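Local coordinates for protein pectate lyase/Amb allergen (Acidovorax citrulli, PDB 4HWV) that probably cleaves pectate, the de-esterified pectin of plant cell walls, as a calcium-binding, secreted lyase of polysaccharide lyase family 1, at residues A[45-50]-A[79-84]. Sequence-based numbering, arbitrary orientation.
Sequences YTVANR and KVIRIR
K79 meets the ring of Y45 with its CB, which sits at the ring edge 4.3 Å from CE2; the rest of the side chain leads away, and NZ bonds to D75 O, A77 O and T167 OG1. At V80 the carbonyl O takes the N-H of Y45 (N to O 2.8 Å), the donor lying almost on the extension of the C=O bond. I81 comes next, on the same face as Y45 and V47. Its CG1 lies 4.0 Å from Y45 CD2, while CG2, anti to the backbone N, reaches V47 CG2 at 3.6 Å. Helix 50-57 closes over this face through A56 and L57. R82 uses both backbone groups: its N-H points at Y45 O in a nearly straight bond (178° at H), and its O accepts the N-H of V47. The side chain, extended from CG to NE, departs, and NH1 hydrogen-bonds to I18 O. I83 adds CD1 against V47 CG2 at 3.7 Å. At R84, N bonds to V47 O, and on the face of T46 the bend at chi3 (-61°) brings NE within 3.7 Å of T46 CG2. This is parallel pairing at the N-terminal end of the right-handed beta-helix, where strand 44-47 flanks 79-83 and 167-171 lies beyond. Every hydrogen bond across the pair is main chain to main chain, which holds the strands in register, while the side chains add only apolar and van der Waals contacts.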
loop_
_atom_site.group_PDB
_atom_site.type_symbol
_atom_site.label_atom_id
_atom_site.label_comp_id
_atom_site.label_asym_id
_atom_site.label_seq_id
_atom_site.Cartn_x
_atom_site.Cartn_y
_atom_site.Cartn_z
ATOM N N TYR A 45 -11.093 28.898 3.790
ATOM C CA TYR A 45 -9.723 28.668 3.343
ATOM C C TYR A 45 -9.625 27.465 2.415
ATOM O O TYR A 45 -10.410 26.508 2.526
ATOM C CB TYR A 45 -8.834 28.334 4.539
ATOM C CG TYR A 45 -8.929 29.227 5.761
ATOM C CD1 TYR A 45 -8.040 30.272 5.954
ATOM C CD2 TYR A 45 -9.871 28.977 6.765
ATOM C CE1 TYR A 45 -8.088 31.056 7.106
ATOM C CE2 TYR A 45 -9.924 29.741 7.921
ATOM C CZ TYR A 45 -9.027 30.778 8.073
ATOM O OH TYR A 45 -9.059 31.516 9.224
ATOM N N THR A 46 -8.645 27.493 1.519
ATOM C CA THR A 46 -8.269 26.309 0.743
ATOM C C THR A 46 -6.827 25.983 1.129
ATOM O O THR A 46 -5.947 26.840 1.025
ATOM C CB THR A 46 -8.375 26.555 -0.763
ATOM O OG1 THR A 46 -9.705 26.947 -1.072
ATOM C CG2 THR A 46 -8.023 25.292 -1.548
ATOM N N VAL A 47 -6.597 24.754 1.604
ATOM C CA VAL A 47 -5.292 24.372 2.130
ATOM C C VAL A 47 -4.737 23.131 1.427
ATOM O O VAL A 47 -5.486 22.236 1.025
ATOM C CB VAL A 47 -5.381 24.127 3.668
ATOM C CG1 VAL A 47 -5.899 25.385 4.362
ATOM C CG2 VAL A 47 -6.263 22.943 4.015
ATOM N N ALA A 48 -3.414 23.089 1.300
ATOM C CA ALA A 48 -2.748 22.071 0.486
ATOM C C ALA A 48 -1.540 21.443 1.191
ATOM O O ALA A 48 -0.842 20.605 0.610
ATOM C CB ALA A 48 -2.327 22.655 -0.876
ATOM N N ASN A 49 -1.289 21.835 2.440
ATOM C CA ASN A 49 -0.187 21.252 3.204
ATOM C C ASN A 49 -0.441 21.436 4.688
ATOM O O ASN A 49 -1.407 22.122 5.096
ATOM C CB ASN A 49 1.173 21.848 2.769
ATOM C CG ASN A 49 1.296 23.331 3.094
ATOM O OD1 ASN A 49 1.177 23.721 4.248
ATOM N ND2 ASN A 49 1.577 24.155 2.074
ATOM N N ARG A 50 0.406 20.818 5.504
ATOM C CA ARG A 50 0.201 20.787 6.938
ATOM C C ARG A 50 0.226 22.184 7.567
ATOM O O ARG A 50 -0.566 22.487 8.470
ATOM C CB ARG A 50 1.265 19.897 7.574
ATOM C CG ARG A 50 1.164 19.768 9.109
ATOM C CD ARG A 50 2.231 18.809 9.682
ATOM N NE ARG A 50 2.119 18.701 11.132
ATOM C CZ ARG A 50 2.606 19.608 11.983
ATOM N NH1 ARG A 50 3.254 20.686 11.519
ATOM N NH2 ARG A 50 2.426 19.448 13.297
ATOM N N LYS A 79 -15.655 28.175 10.616
ATOM C CA LYS A 79 -14.672 28.172 9.541
ATOM C C LYS A 79 -14.945 27.023 8.589
ATOM O O LYS A 79 -15.405 25.941 8.980
ATOM C CB LYS A 79 -13.241 28.070 10.093
ATOM C CG LYS A 79 -12.925 26.696 10.707
ATOM C CD LYS A 79 -11.693 26.682 11.598
ATOM C CE LYS A 79 -11.906 27.429 12.906
ATOM N NZ LYS A 79 -13.087 26.894 13.686
ATOM N N VAL A 80 -14.620 27.258 7.323
ATOM C CA VAL A 80 -14.725 26.255 6.282
ATOM C C VAL A 80 -13.355 26.099 5.668
ATOM O O VAL A 80 -12.770 27.059 5.160
ATOM C CB VAL A 80 -15.763 26.662 5.219
ATOM C CG1 VAL A 80 -15.715 25.712 4.029
ATOM C CG2 VAL A 80 -17.153 26.693 5.854
ATOM N N ILE A 81 -12.832 24.873 5.744
ATOM C CA ILE A 81 -11.477 24.579 5.300
ATOM C C ILE A 81 -11.584 23.503 4.219
ATOM O O ILE A 81 -11.975 22.361 4.493
ATOM C CB ILE A 81 -10.596 24.086 6.476
ATOM C CG1 ILE A 81 -10.524 25.155 7.575
ATOM C CG2 ILE A 81 -9.213 23.714 5.972
ATOM C CD1 ILE A 81 -9.959 24.646 8.887
ATOM N N ARG A 82 -11.242 23.882 2.989
ATOM C CA ARG A 82 -11.314 22.964 1.862
ATOM C C ARG A 82 -9.938 22.377 1.600
ATOM O O ARG A 82 -8.940 23.096 1.614
ATOM C CB ARG A 82 -11.873 23.661 0.620
ATOM C CG ARG A 82 -13.282 24.174 0.858
ATOM C CD ARG A 82 -14.015 24.576 -0.411
ATOM N NE ARG A 82 -15.311 25.153 -0.063
ATOM C CZ ARG A 82 -16.444 24.463 0.058
ATOM N NH1 ARG A 82 -16.486 23.147 -0.144
ATOM N NH2 ARG A 82 -17.547 25.112 0.403
ATOM N N ILE A 83 -9.890 21.059 1.401
ATOM C CA ILE A 83 -8.622 20.363 1.212
ATOM C C ILE A 83 -8.350 20.191 -0.283
ATOM O O ILE A 83 -9.103 19.512 -0.986
ATOM C CB ILE A 83 -8.643 18.959 1.864
ATOM C CG1 ILE A 83 -9.151 19.037 3.315
ATOM C CG2 ILE A 83 -7.269 18.268 1.699
ATOM C CD1 ILE A 83 -8.334 19.924 4.220
ATOM N N ARG A 84 -7.287 20.832 -0.762
ATOM C CA ARG A 84 -6.863 20.715 -2.151
ATOM C C ARG A 84 -5.729 19.718 -2.264
ATOM O O ARG A 84 -4.614 19.983 -1.817
ATOM C CB ARG A 84 -6.424 22.066 -2.739
ATOM C CG ARG A 84 -6.162 21.981 -4.241
ATOM C CD ARG A 84 -5.608 23.251 -4.890
ATOM N NE ARG A 84 -6.466 24.425 -4.790
ATOM C CZ ARG A 84 -7.572 24.610 -5.502
ATOM N NH1 ARG A 84 -8.000 23.665 -6.334
ATOM N NH2 ARG A 84 -8.265 25.730 -5.366
#